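Local coordinates for capsid protein (Bocavirus gorilla/GBoV1/2009, PDB 7LNK), which forms the T=1 icosahedral shell of a gorilla bocavirus, sixty copies making up the capsid, at residues Leu325-Thr330 and Pro380-His385; Gly338-Asn343 and Thr494-Cys499; Phe67-Cys72 and Glu142-Asp147. All coordinates share one frame; numbering follows the deposited sequence.

Contact 1. Residues Leu325-Thr330 and Pro380-His385; sequences LQWYQT and PITREH
Gln329 and Glu384 mark where the two backbones come nearest, their CA atoms 8.5 Å apart. Toward Leu325 and Ile381 the gap widens to 10.3 Å between CA atoms. No backbone hydrogen bond spans this distance, so side chains fill it. Residues 326-328 form a short strand, and 380-385 is an irregular loop. Trp327 and Glu384 fill most of the gap. A chi1 of 63° sets CG of Trp327 between the backbone N and the carbonyl carbon and directs the indole at the loop. Glu384 O lies over one face of the indole, offset toward the rim and 4.0 Å from Trp327 CZ2. His385 approaches the six-membered ring obliquely, planes 68° apart, with its CE1 4.1 Å from CH2 of Trp327. The imidazole is held within its own loop, where His385 ND1 and Thr382 OG1 share a hydrogen bond of 2.7 Å. CD2 of Leu325 reaches NE2 of His385 at 3.8 Å. At the other end the Gln329 and Glu384 side chains cross at about a right angle, with NE2 of Gln329 3.5 Å from CG of Glu384. The Glu384 carboxylate forms a salt bridge with Arg383. The contact packs a loop against one strand of an antiparallel hairpin, 326-328 with 339-341. Trp140 meets both Trp327 and His385, and Arg383 touches helix 76-85. A neighbouring subunit bonds to the backbone of Gln326 and Tyr328, and its Arg238 packs on Trp327.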
ATOM      1  N   LEU A 325       7.902-109.604 -35.000  1.00 26.09           N
ATOM      2  CA  LEU A 325       8.240-109.227 -33.639  1.00 26.09           C
ATOM      3  C   LEU A 325       7.583-110.206 -32.677  1.00 26.09           C
ATOM      4  O   LEU A 325       6.407-110.538 -32.830  1.00 26.09           O
ATOM      5  CB  LEU A 325       7.760-107.807 -33.361  1.00 25.42           C
ATOM      6  CG  LEU A 325       8.181-107.088 -32.088  1.00 25.42           C
ATOM      7  CD1 LEU A 325       9.555-107.534 -31.675  1.00 25.42           C
ATOM      8  CD2 LEU A 325       8.184-105.607 -32.343  1.00 25.42           C
ATOM      9  N   GLN A 326       8.343-110.688 -31.699  1.00 25.53           N
ATOM     10  CA  GLN A 326       7.810-111.673 -30.775  1.00 25.53           C
ATOM     11  C   GLN A 326       8.498-111.516 -29.429  1.00 25.53           C
ATOM     12  O   GLN A 326       9.693-111.234 -29.373  1.00 25.53           O
ATOM     13  CB  GLN A 326       8.008-113.076 -31.340  1.00 26.23           C
ATOM     14  CG  GLN A 326       7.301-114.165 -30.608  1.00 26.23           C
ATOM     15  CD  GLN A 326       7.415-115.469 -31.338  1.00 26.23           C
ATOM     16  OE1 GLN A 326       7.977-115.532 -32.424  1.00 26.23           O
ATOM     17  NE2 GLN A 326       6.861-116.518 -30.762  1.00 26.23           N
ATOM     18  N   TRP A 327       7.743-111.704 -28.349  1.00 24.99           N
ATOM     19  CA  TRP A 327       8.294-111.560 -27.011  1.00 24.99           C
ATOM     20  C   TRP A 327       7.526-112.456 -26.056  1.00 24.99           C
ATOM     21  O   TRP A 327       6.375-112.812 -26.308  1.00 24.99           O
ATOM     22  CB  TRP A 327       8.241-110.107 -26.529  1.00 24.14           C
ATOM     23  CG  TRP A 327       6.865-109.534 -26.397  1.00 24.14           C
ATOM     24  CD1 TRP A 327       6.095-109.515 -25.279  1.00 24.14           C
ATOM     25  CD2 TRP A 327       6.101-108.892 -27.418  1.00 24.14           C
ATOM     26  NE1 TRP A 327       4.900-108.904 -25.535  1.00 24.14           N
ATOM     27  CE2 TRP A 327       4.879-108.511 -26.844  1.00 24.14           C
ATOM     28  CE3 TRP A 327       6.333-108.601 -28.762  1.00 24.14           C
ATOM     29  CZ2 TRP A 327       3.893-107.856 -27.565  1.00 24.14           C
ATOM     30  CZ3 TRP A 327       5.360-107.956 -29.472  1.00 24.14           C
ATOM     31  CH2 TRP A 327       4.153-107.588 -28.875  1.00 24.14           C
ATOM     32  N   TYR A 328       8.177-112.832 -24.957  1.00 25.19           N
ATOM     33  CA  TYR A 328       7.496-113.521 -23.870  1.00 25.19           C
ATOM     34  C   TYR A 328       6.914-112.512 -22.899  1.00 25.19           C
ATOM     35  O   TYR A 328       7.512-111.468 -22.634  1.00 25.19           O
ATOM     36  CB  TYR A 328       8.396-114.480 -23.097  1.00 26.56           C
ATOM     37  CG  TYR A 328       8.876-115.665 -23.874  1.00 26.56           C
ATOM     38  CD1 TYR A 328       8.029-116.723 -24.130  1.00 26.56           C
ATOM     39  CD2 TYR A 328      10.201-115.789 -24.238  1.00 26.56           C
ATOM     40  CE1 TYR A 328       8.457-117.818 -24.809  1.00 26.56           C
ATOM     41  CE2 TYR A 328      10.643-116.894 -24.910  1.00 26.56           C
ATOM     42  CZ  TYR A 328       9.764-117.904 -25.193  1.00 26.56           C
ATOM     43  OH  TYR A 328      10.191-119.015 -25.866  1.00 26.56           O
ATOM     44  N   GLN A 329       5.739-112.834 -22.373  1.00 25.63           N
ATOM     45  CA  GLN A 329       5.012-111.863 -21.573  1.00 25.63           C
ATOM     46  C   GLN A 329       5.519-111.819 -20.134  1.00 25.63           C
ATOM     47  O   GLN A 329       5.423-110.782 -19.471  1.00 25.63           O
ATOM     48  CB  GLN A 329       3.522-112.171 -21.639  1.00 24.97           C
ATOM     49  CG  GLN A 329       2.666-111.089 -21.074  1.00 24.97           C
ATOM     50  CD  GLN A 329       2.798-109.799 -21.836  1.00 24.97           C
ATOM     51  OE1 GLN A 329       2.535-109.745 -23.026  1.00 24.97           O
ATOM     52  NE2 GLN A 329       3.208-108.746 -21.149  1.00 24.97           N
ATOM     53  N   THR A 330       6.067-112.918 -19.633  1.00 26.72           N
ATOM     54  CA  THR A 330       6.638-112.961 -18.296  1.00 26.72           C
ATOM     55  C   THR A 330       8.044-113.532 -18.357  1.00 26.72           C
ATOM     56  O   THR A 330       8.404-114.214 -19.320  1.00 26.72           O
ATOM     57  CB  THR A 330       5.792-113.802 -17.327  1.00 27.44           C
ATOM     58  OG1 THR A 330       5.724-115.153 -17.785  1.00 27.44           O
ATOM     59  CG2 THR A 330       4.394-113.247 -17.224  1.00 27.44           C
ATOM     60  N   PRO A 380       3.345-100.701 -35.438  1.00 22.13           N
ATOM     61  CA  PRO A 380       2.197-100.547 -34.533  1.00 22.13           C
ATOM     62  C   PRO A 380       2.459-100.999 -33.104  1.00 22.13           C
ATOM     63  O   PRO A 380       2.148-102.137 -32.746  1.00 22.13           O
ATOM     64  CB  PRO A 380       1.127-101.413 -35.198  1.00 22.23           C
ATOM     65  CG  PRO A 380       1.896-102.428 -35.939  1.00 22.23           C
ATOM     66  CD  PRO A 380       3.097-101.729 -36.459  1.00 22.23           C
ATOM     67  N   ILE A 381       3.037-100.120 -32.285  1.00 21.27           N
ATOM     68  CA  ILE A 381       3.417-100.488 -30.927  1.00 21.27           C
ATOM     69  C   ILE A 381       2.187-100.838 -30.099  1.00 21.27           C
ATOM     70  O   ILE A 381       1.069-100.400 -30.370  1.00 21.27           O
ATOM     71  CB  ILE A 381       4.205 -99.353 -30.262  1.00 20.47           C
ATOM     72  CG1 ILE A 381       3.311 -98.129 -30.146  1.00 20.47           C
ATOM     73  CG2 ILE A 381       5.419 -99.034 -31.071  1.00 20.47           C
ATOM     74  CD1 ILE A 381       3.855 -97.058 -29.318  1.00 20.47           C
ATOM     75  N   THR A 382       2.414-101.631 -29.057  1.00 20.82           N
ATOM     76  CA  THR A 382       1.392-102.097 -28.133  1.00 20.82           C
ATOM     77  C   THR A 382       1.678-101.547 -26.747  1.00 20.82           C
ATOM     78  O   THR A 382       2.621-100.786 -26.534  1.00 20.82           O
ATOM     79  CB  THR A 382       1.334-103.624 -28.058  1.00 21.37           C
ATOM     80  OG1 THR A 382       2.597-104.129 -27.622  1.00 21.37           O
ATOM     81  CG2 THR A 382       1.003-104.210 -29.390  1.00 21.37           C
ATOM     82  N   ARG A 383       0.843-101.950 -25.794  1.00 20.80           N
ATOM     83  CA  ARG A 383       1.060-101.552 -24.413  1.00 20.80           C
ATOM     84  C   ARG A 383       2.336-102.165 -23.863  1.00 20.80           C
ATOM     85  O   ARG A 383       2.969-101.590 -22.973  1.00 20.80           O
ATOM     86  CB  ARG A 383      -0.146-101.935 -23.567  1.00 19.33           C
ATOM     87  CG  ARG A 383      -0.010-101.586 -22.117  1.00 19.33           C
ATOM     88  CD  ARG A 383      -1.260-101.926 -21.357  1.00 19.33           C
ATOM     89  NE  ARG A 383      -1.090-101.696 -19.936  1.00 19.33           N
ATOM     90  CZ  ARG A 383      -0.642-102.615 -19.095  1.00 19.33           C
ATOM     91  NH1 ARG A 383      -0.352-103.826 -19.534  1.00 19.33           N
ATOM     92  NH2 ARG A 383      -0.505-102.332 -17.812  1.00 19.33           N
ATOM     93  N   GLU A 384       2.750-103.320 -24.380  1.00 21.97           N
ATOM     94  CA  GLU A 384       4.113-103.756 -24.106  1.00 21.97           C
ATOM     95  C   GLU A 384       4.972-103.498 -25.337  1.00 21.97           C
ATOM     96  O   GLU A 384       5.010-104.259 -26.299  1.00 21.97           O
ATOM     97  CB  GLU A 384       4.124-105.233 -23.738  1.00 23.20           C
ATOM     98  CG  GLU A 384       3.323-105.573 -22.502  1.00 23.20           C
ATOM     99  CD  GLU A 384       1.862-105.763 -22.819  1.00 23.20           C
ATOM    100  OE1 GLU A 384       1.504-105.617 -24.003  1.00 23.20           O
ATOM    101  OE2 GLU A 384       1.070-106.020 -21.891  1.00 23.20           O
ATOM    102  N   HIS A 385       5.695-102.396 -25.255  1.00 20.77           N
ATOM    103  CA  HIS A 385       6.811-102.001 -26.083  1.00 20.77           C
ATOM    104  C   HIS A 385       7.719-101.110 -25.266  1.00 20.77           C
ATOM    105  O   HIS A 385       7.258-100.423 -24.349  1.00 20.77           O
ATOM    106  CB  HIS A 385       6.384-101.282 -27.369  1.00 21.27           C
ATOM    107  CG  HIS A 385       6.008-102.206 -28.477  1.00 21.27           C
ATOM    108  ND1 HIS A 385       4.817-102.891 -28.513  1.00 21.27           N
ATOM    109  CD2 HIS A 385       6.664-102.532 -29.613  1.00 21.27           C
ATOM    110  CE1 HIS A 385       4.769-103.624 -29.610  1.00 21.27           C
ATOM    111  NE2 HIS A 385       5.876-103.420 -30.296  1.00 21.27           N
TER

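Contact 2. Residues Gly338-Asn343 and Thr494-Cys499; sequences GNIIAN and TTFDQC
Phe496 and Ala342 make the aromatic part of this contact. The CA of Ala342 sits over a face of the Phe496 ring in a CH-pi contact, 4.0 Å from the centroid and 28° off the normal. The backbone N of Asn343 lies over the same face, also offset toward the rim. The chain after the strand therefore runs across the ring. A chi1 of 179° places the Phe496 ring trans to its own backbone N and sends it toward this chain. The amide of Asn343 stands almost upright to the ring, with the planes 80° apart.

Apolar packing comes from Ile340. Its CG2 branch meets the ring edge and lies 4.0 Å from CB of Phe496. Its other branch carries CD1 to SG of Cys499, at 3.5 Å.

The clear polar bonds lie within the second segment. OE1 of Gln498 accepts from N of Thr494 at 2.6 Å, nearly in line with its C=O bond. It also accepts from N of Thr495 at 3.2 Å, with this donor above the carbonyl plane. NE2 of Gln498 bonds to Gly469 and Ser471, so both ends of the amide are used.

The 494-499 loop packs on strand 339-341 and on the chain that follows it. Strand 339-341 pairs with strand 326-328, and Phe496 also touches Trp327 of that strand and Thr382 in a loop.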
ATOM      1  N   GLY A 338       3.239-118.417 -23.470  1.00 26.84           N
ATOM      2  CA  GLY A 338       3.553-117.093 -22.984  1.00 26.84           C
ATOM      3  C   GLY A 338       4.077-116.136 -24.027  1.00 26.84           C
ATOM      4  O   GLY A 338       4.245-114.952 -23.724  1.00 26.84           O
ATOM      5  N   ASN A 339       4.338-116.607 -25.237  1.00 26.24           N
ATOM      6  CA  ASN A 339       4.876-115.773 -26.298  1.00 26.24           C
ATOM      7  C   ASN A 339       3.757-115.078 -27.055  1.00 26.24           C
ATOM      8  O   ASN A 339       2.679-115.641 -27.257  1.00 26.24           O
ATOM      9  CB  ASN A 339       5.716-116.608 -27.259  1.00 27.12           C
ATOM     10  CG  ASN A 339       4.924-117.712 -27.905  1.00 27.12           C
ATOM     11  OD1 ASN A 339       3.845-118.063 -27.444  1.00 27.12           O
ATOM     12  ND2 ASN A 339       5.448-118.261 -28.984  1.00 27.12           N
ATOM     13  N   ILE A 340       4.012-113.843 -27.462  1.00 25.50           N
ATOM     14  CA  ILE A 340       3.076-113.077 -28.266  1.00 25.50           C
ATOM     15  C   ILE A 340       3.729-112.776 -29.599  1.00 25.50           C
ATOM     16  O   ILE A 340       4.765-112.108 -29.653  1.00 25.50           O
ATOM     17  CB  ILE A 340       2.630-111.788 -27.564  1.00 24.57           C
ATOM     18  CG1 ILE A 340       1.745-112.148 -26.383  1.00 24.57           C
ATOM     19  CG2 ILE A 340       1.917-110.873 -28.524  1.00 24.57           C
ATOM     20  CD1 ILE A 340       1.419-111.011 -25.532  1.00 24.57           C
ATOM     21  N   ILE A 341       3.123-113.276 -30.665  1.00 25.25           N
ATOM     22  CA  ILE A 341       3.593-113.066 -32.022  1.00 25.25           C
ATOM     23  C   ILE A 341       2.835-111.884 -32.593  1.00 25.25           C
ATOM     24  O   ILE A 341       1.600-111.851 -32.548  1.00 25.25           O
ATOM     25  CB  ILE A 341       3.369-114.316 -32.881  1.00 26.01           C
ATOM     26  CG1 ILE A 341       4.131-115.496 -32.298  1.00 26.01           C
ATOM     27  CG2 ILE A 341       3.837-114.062 -34.288  1.00 26.01           C
ATOM     28  CD1 ILE A 341       3.757-116.802 -32.911  1.00 26.01           C
ATOM     29  N   ALA A 342       3.565-110.911 -33.123  1.00 25.69           N
ATOM     30  CA  ALA A 342       2.923-109.766 -33.746  1.00 25.69           C
ATOM     31  C   ALA A 342       2.119-110.202 -34.958  1.00 25.69           C
ATOM     32  O   ALA A 342       2.538-111.073 -35.722  1.00 25.69           O
ATOM     33  CB  ALA A 342       3.968-108.740 -34.159  1.00 24.95           C
ATOM     34  N   ASN A 343       0.958-109.597 -35.132  1.00 25.77           N
ATOM     35  CA  ASN A 343       0.088-109.852 -36.269  1.00 25.77           C
ATOM     36  C   ASN A 343      -0.219-108.525 -36.933  1.00 25.77           C
ATOM     37  O   ASN A 343       0.018-107.460 -36.354  1.00 25.77           O
ATOM     38  CB  ASN A 343      -1.190-110.597 -35.830  1.00 26.00           C
ATOM     39  CG  ASN A 343      -2.051-109.806 -34.869  1.00 26.00           C
ATOM     40  OD1 ASN A 343      -2.155-108.589 -34.948  1.00 26.00           O
ATOM     41  ND2 ASN A 343      -2.683-110.514 -33.945  1.00 26.00           N
ATOM     42  N   THR A 494      -2.818-113.044 -24.169  1.00 24.16           N
ATOM     43  CA  THR A 494      -2.373-114.189 -24.953  1.00 24.16           C
ATOM     44  C   THR A 494      -1.956-113.785 -26.361  1.00 24.16           C
ATOM     45  O   THR A 494      -1.017-114.355 -26.922  1.00 24.16           O
ATOM     46  CB  THR A 494      -3.469-115.247 -24.992  1.00 24.72           C
ATOM     47  OG1 THR A 494      -3.722-115.705 -23.664  1.00 24.72           O
ATOM     48  CG2 THR A 494      -3.050-116.421 -25.834  1.00 24.72           C
ATOM     49  N   THR A 495      -2.629-112.804 -26.947  1.00 23.87           N
ATOM     50  CA  THR A 495      -2.439-112.494 -28.351  1.00 23.87           C
ATOM     51  C   THR A 495      -2.120-111.017 -28.539  1.00 23.87           C
ATOM     52  O   THR A 495      -2.279-110.199 -27.632  1.00 23.87           O
ATOM     53  CB  THR A 495      -3.668-112.878 -29.179  1.00 24.59           C
ATOM     54  OG1 THR A 495      -3.345-112.791 -30.569  1.00 24.59           O
ATOM     55  CG2 THR A 495      -4.800-111.943 -28.903  1.00 24.59           C
ATOM     56  N   PHE A 496      -1.649-110.698 -29.743  1.00 23.57           N
ATOM     57  CA  PHE A 496      -1.107-109.374 -30.026  1.00 23.57           C
ATOM     58  C   PHE A 496      -2.184-108.300 -29.959  1.00 23.57           C
ATOM     59  O   PHE A 496      -1.903-107.151 -29.605  1.00 23.57           O
ATOM     60  CB  PHE A 496      -0.440-109.391 -31.398  1.00 23.66           C
ATOM     61  CG  PHE A 496       0.135-108.078 -31.821  1.00 23.66           C
ATOM     62  CD1 PHE A 496       1.365-107.671 -31.359  1.00 23.66           C
ATOM     63  CD2 PHE A 496      -0.541-107.266 -32.701  1.00 23.66           C
ATOM     64  CE1 PHE A 496       1.901-106.477 -31.759  1.00 23.66           C
ATOM     65  CE2 PHE A 496      -0.008-106.072 -33.097  1.00 23.66           C
ATOM     66  CZ  PHE A 496       1.214-105.676 -32.624  1.00 23.66           C
ATOM     67  N   ASP A 497      -3.424-108.649 -30.302  1.00 23.41           N
ATOM     68  CA  ASP A 497      -4.493-107.660 -30.264  1.00 23.41           C
ATOM     69  C   ASP A 497      -4.929-107.368 -28.836  1.00 23.41           C
ATOM     70  O   ASP A 497      -5.456-106.289 -28.551  1.00 23.41           O
ATOM     71  CB  ASP A 497      -5.678-108.131 -31.100  1.00 24.91           C
ATOM     72  CG  ASP A 497      -5.409-108.055 -32.585  1.00 24.91           C
ATOM     73  OD1 ASP A 497      -4.455-107.362 -32.984  1.00 24.91           O
ATOM     74  OD2 ASP A 497      -6.156-108.690 -33.357  1.00 24.91           O
ATOM     75  N   GLN A 498      -4.726-108.319 -27.925  1.00 22.67           N
ATOM     76  CA  GLN A 498      -5.045-108.067 -26.525  1.00 22.67           C
ATOM     77  C   GLN A 498      -4.063-107.093 -25.905  1.00 22.67           C
ATOM     78  O   GLN A 498      -4.366-106.468 -24.886  1.00 22.67           O
ATOM     79  CB  GLN A 498      -5.056-109.376 -25.751  1.00 23.98           C
ATOM     80  CG  GLN A 498      -6.148-110.300 -26.186  1.00 23.98           C
ATOM     81  CD  GLN A 498      -6.083-111.627 -25.500  1.00 23.98           C
ATOM     82  OE1 GLN A 498      -5.043-112.026 -24.997  1.00 23.98           O
ATOM     83  NE2 GLN A 498      -7.184-112.347 -25.520  1.00 23.98           N
ATOM     84  N   CYS A 499      -2.886-106.961 -26.495  1.00 22.04           N
ATOM     85  CA  CYS A 499      -1.934-105.937 -26.104  1.00 22.04           C
ATOM     86  C   CYS A 499      -2.332-104.560 -26.603  1.00 22.04           C
ATOM     87  O   CYS A 499      -1.664-103.581 -26.265  1.00 22.04           O
ATOM     88  CB  CYS A 499      -0.544-106.305 -26.610  1.00 22.76           C
ATOM     89  SG  CYS A 499       0.112-107.801 -25.876  1.00 22.76           S
TER

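Contact 3. Residues Phe67-Cys72 and Glu142-Asp147; sequences FNQYSC and EDVMPD
Met145 meets Phe67 through its sulfur, at the edge of the ring and not over a face. This is a Met-aromatic contact. SD of Met145 lies 5.2 Å from the centroid of the Phe67 ring, 76° off the normal, and 4.0 Å from CE1 of Phe67. The Met145 chain is extended as far as SD and then bends, with chi3 at 72°. The bend turns the methyl back to the other loop, where CE of Met145 is 3.6 Å from CB of Cys72. SG of Cys72 also touches CG2 of Val144 at 3.9 Å. One polar link crosses the contact. OG of Ser71 donates to OD1 of Asp147 at 2.6 Å, on the syn side and 24° out of the carboxylate plane. The same carboxylate has a long, weak ion pair with Arg383. Two loops meet in a buried contact, apolar at one end and polar at the other. The Phe67 ring stands edge-to-face with Trp153 of strand 153-160 and touches Val443 and Cys445 of strand 437-453. Met145 also packs on Asn26 and Arg28 of strand 21-33.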
ATOM      1  N   PHE A  67      12.477 -97.283 -16.555  1.00 19.17           N
ATOM      2  CA  PHE A  67      11.079 -96.931 -16.741  1.00 19.17           C
ATOM      3  C   PHE A  67      10.579 -97.187 -18.154  1.00 19.17           C
ATOM      4  O   PHE A  67       9.448 -96.818 -18.469  1.00 19.17           O
ATOM      5  CB  PHE A  67      10.842 -95.481 -16.342  1.00 18.37           C
ATOM      6  CG  PHE A  67      11.102 -95.228 -14.904  1.00 18.37           C
ATOM      7  CD1 PHE A  67      10.151 -95.537 -13.961  1.00 18.37           C
ATOM      8  CD2 PHE A  67      12.308 -94.713 -14.488  1.00 18.37           C
ATOM      9  CE1 PHE A  67      10.392 -95.324 -12.637  1.00 18.37           C
ATOM     10  CE2 PHE A  67      12.550 -94.496 -13.170  1.00 18.37           C
ATOM     11  CZ  PHE A  67      11.591 -94.802 -12.241  1.00 18.37           C
ATOM     12  N   ASN A  68      11.386 -97.782 -19.029  1.00 19.82           N
ATOM     13  CA  ASN A  68      11.002 -97.775 -20.434  1.00 19.82           C
ATOM     14  C   ASN A  68      10.207 -99.039 -20.756  1.00 19.82           C
ATOM     15  O   ASN A  68      10.739-100.098 -21.086  1.00 19.82           O
ATOM     16  CB  ASN A  68      12.273 -97.690 -21.263  1.00 19.80           C
ATOM     17  CG  ASN A  68      12.018 -97.486 -22.714  1.00 19.80           C
ATOM     18  OD1 ASN A  68      11.047 -96.865 -23.097  1.00 19.80           O
ATOM     19  ND2 ASN A  68      12.904 -98.015 -23.545  1.00 19.80           N
ATOM     20  N   GLN A  69       8.890 -98.873 -20.727  1.00 19.36           N
ATOM     21  CA  GLN A  69       7.880 -99.693 -21.370  1.00 19.36           C
ATOM     22  C   GLN A  69       6.594 -98.886 -21.309  1.00 19.36           C
ATOM     23  O   GLN A  69       6.450 -98.024 -20.445  1.00 19.36           O
ATOM     24  CB  GLN A  69       7.747-101.054 -20.689  1.00 20.70           C
ATOM     25  CG  GLN A  69       6.790-101.994 -21.345  1.00 20.70           C
ATOM     26  CD  GLN A  69       6.874-103.368 -20.772  1.00 20.70           C
ATOM     27  OE1 GLN A  69       7.777-103.670 -20.014  1.00 20.70           O
ATOM     28  NE2 GLN A  69       5.898-104.194 -21.077  1.00 20.70           N
ATOM     29  N   TYR A  70       5.634 -99.190 -22.176  1.00 19.29           N
ATOM     30  CA  TYR A  70       4.364 -98.490 -22.017  1.00 19.29           C
ATOM     31  C   TYR A  70       3.513 -99.093 -20.912  1.00 19.29           C
ATOM     32  O   TYR A  70       2.776 -98.371 -20.237  1.00 19.29           O
ATOM     33  CB  TYR A  70       3.580 -98.456 -23.322  1.00 18.95           C
ATOM     34  CG  TYR A  70       4.166 -97.548 -24.359  1.00 18.95           C
ATOM     35  CD1 TYR A  70       3.891 -96.194 -24.341  1.00 18.95           C
ATOM     36  CD2 TYR A  70       4.946 -98.039 -25.378  1.00 18.95           C
ATOM     37  CE1 TYR A  70       4.406 -95.360 -25.285  1.00 18.95           C
ATOM     38  CE2 TYR A  70       5.463 -97.210 -26.325  1.00 18.95           C
ATOM     39  CZ  TYR A  70       5.188 -95.873 -26.277  1.00 18.95           C
ATOM     40  OH  TYR A  70       5.706 -95.044 -27.233  1.00 18.95           O
ATOM     41  N   SER A  71       3.602-100.405 -20.710  1.00 19.46           N
ATOM     42  CA  SER A  71       2.691-101.060 -19.786  1.00 19.46           C
ATOM     43  C   SER A  71       2.937-100.633 -18.352  1.00 19.46           C
ATOM     44  O   SER A  71       2.037-100.737 -17.513  1.00 19.46           O
ATOM     45  CB  SER A  71       2.815-102.571 -19.917  1.00 20.48           C
ATOM     46  OG  SER A  71       4.103-102.991 -19.546  1.00 20.48           O
ATOM     47  N   CYS A  72       4.134-100.149 -18.043  1.00 18.70           N
ATOM     48  CA  CYS A  72       4.408 -99.756 -16.670  1.00 18.70           C
ATOM     49  C   CYS A  72       3.804 -98.398 -16.356  1.00 18.70           C
ATOM     50  O   CYS A  72       3.561 -98.078 -15.191  1.00 18.70           O
ATOM     51  CB  CYS A  72       5.912 -99.768 -16.405  1.00 19.95           C
ATOM     52  SG  CYS A  72       6.926 -98.783 -17.494  1.00 19.95           S
ATOM     53  N   GLU A 142      13.863-106.981 -19.362  1.00 23.74           N
ATOM     54  CA  GLU A 142      12.956-107.342 -18.285  1.00 23.74           C
ATOM     55  C   GLU A 142      13.225-106.576 -17.000  1.00 23.74           C
ATOM     56  O   GLU A 142      12.567-106.837 -15.991  1.00 23.74           O
ATOM     57  CB  GLU A 142      13.033-108.841 -18.016  1.00 26.33           C
ATOM     58  CG  GLU A 142      12.496-109.666 -19.148  1.00 26.33           C
ATOM     59  CD  GLU A 142      12.609-111.142 -18.895  1.00 26.33           C
ATOM     60  OE1 GLU A 142      13.280-111.531 -17.921  1.00 26.33           O
ATOM     61  OE2 GLU A 142      12.022-111.919 -19.671  1.00 26.33           O
ATOM     62  N   ASP A 143      14.175-105.652 -17.012  1.00 22.40           N
ATOM     63  CA  ASP A 143      14.494-104.830 -15.857  1.00 22.40           C
ATOM     64  C   ASP A 143      13.444-103.768 -15.568  1.00 22.40           C
ATOM     65  O   ASP A 143      13.558-103.064 -14.564  1.00 22.40           O
ATOM     66  CB  ASP A 143      15.871-104.189 -16.049  1.00 22.80           C
ATOM     67  CG  ASP A 143      15.942-103.295 -17.268  1.00 22.80           C
ATOM     68  OD1 ASP A 143      14.897-103.018 -17.879  1.00 22.80           O
ATOM     69  OD2 ASP A 143      17.056-102.868 -17.625  1.00 22.80           O
ATOM     70  N   VAL A 144      12.436-103.636 -16.419  1.00 21.05           N
ATOM     71  CA  VAL A 144      11.541-102.494 -16.369  1.00 21.05           C
ATOM     72  C   VAL A 144      10.613-102.582 -15.159  1.00 21.05           C
ATOM     73  O   VAL A 144      10.383-103.658 -14.594  1.00 21.05           O
ATOM     74  CB  VAL A 144      10.760-102.440 -17.694  1.00 20.61           C
ATOM     75  CG1 VAL A 144       9.880-103.658 -17.807  1.00 20.61           C
ATOM     76  CG2 VAL A 144       9.974-101.161 -17.841  1.00 20.61           C
ATOM     77  N   MET A 145      10.088-101.428 -14.754  1.00 20.24           N
ATOM     78  CA  MET A 145       9.140-101.324 -13.657  1.00 20.24           C
ATOM     79  C   MET A 145       7.947-102.254 -13.876  1.00 20.24           C
ATOM     80  O   MET A 145       7.518-102.463 -15.012  1.00 20.24           O
ATOM     81  CB  MET A 145       8.682 -99.872 -13.533  1.00 20.13           C
ATOM     82  CG  MET A 145       7.617 -99.606 -12.518  1.00 20.13           C
ATOM     83  SD  MET A 145       7.260 -97.861 -12.257  1.00 20.13           S
ATOM     84  CE  MET A 145       6.406 -97.417 -13.754  1.00 20.13           C
ATOM     85  N   PRO A 146       7.400-102.841 -12.811  1.00 19.56           N
ATOM     86  CA  PRO A 146       6.323-103.812 -12.992  1.00 19.56           C
ATOM     87  C   PRO A 146       5.055-103.136 -13.472  1.00 19.56           C
ATOM     88  O   PRO A 146       4.891-101.921 -13.361  1.00 19.56           O
ATOM     89  CB  PRO A 146       6.143-104.394 -11.589  1.00 19.16           C
ATOM     90  CG  PRO A 146       7.428-104.151 -10.930  1.00 19.16           C
ATOM     91  CD  PRO A 146       7.773-102.781 -11.396  1.00 19.16           C
ATOM     92  N   ASP A 147       4.154-103.947 -14.017  1.00 19.62           N
ATOM     93  CA  ASP A 147       2.858-103.428 -14.425  1.00 19.62           C
ATOM     94  C   ASP A 147       1.940-103.266 -13.226  1.00 19.62           C
ATOM     95  O   ASP A 147       1.253-102.249 -13.096  1.00 19.62           O
ATOM     96  CB  ASP A 147       2.235-104.354 -15.460  1.00 20.54           C
ATOM     97  CG  ASP A 147       2.980-104.335 -16.765  1.00 20.54           C
ATOM     98  OD1 ASP A 147       3.792-103.412 -16.961  1.00 20.54           O
ATOM     99  OD2 ASP A 147       2.759-105.239 -17.597  1.00 20.54           O
TER

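In the fold
Contacts 1 and 3 are buried, while contact 2 is partly buried and lies farther from the centre of the chain. Contacts 1 and 2 share the hairpin of strands 326-328 and 339-341, whose backbone bonds tie them directly. Contact 1 also touches contact 3, where the backbone of His385 pairs with that of Tyr70 in a probable hydrogen bond. Loop 380-385 also bonds through Arg383 to Cys499 of contact 2, so it joins 67-72 to 494-499. Contacts 2 and 3 do not touch, with nearest atoms about 8 Å apart. Only contact 3 has a clear hydrogen bond across its segments. Contact 1 relies on aromatic packing, contact 2 on CH-pi and apolar packing. All three have a neighbouring subunit within reach.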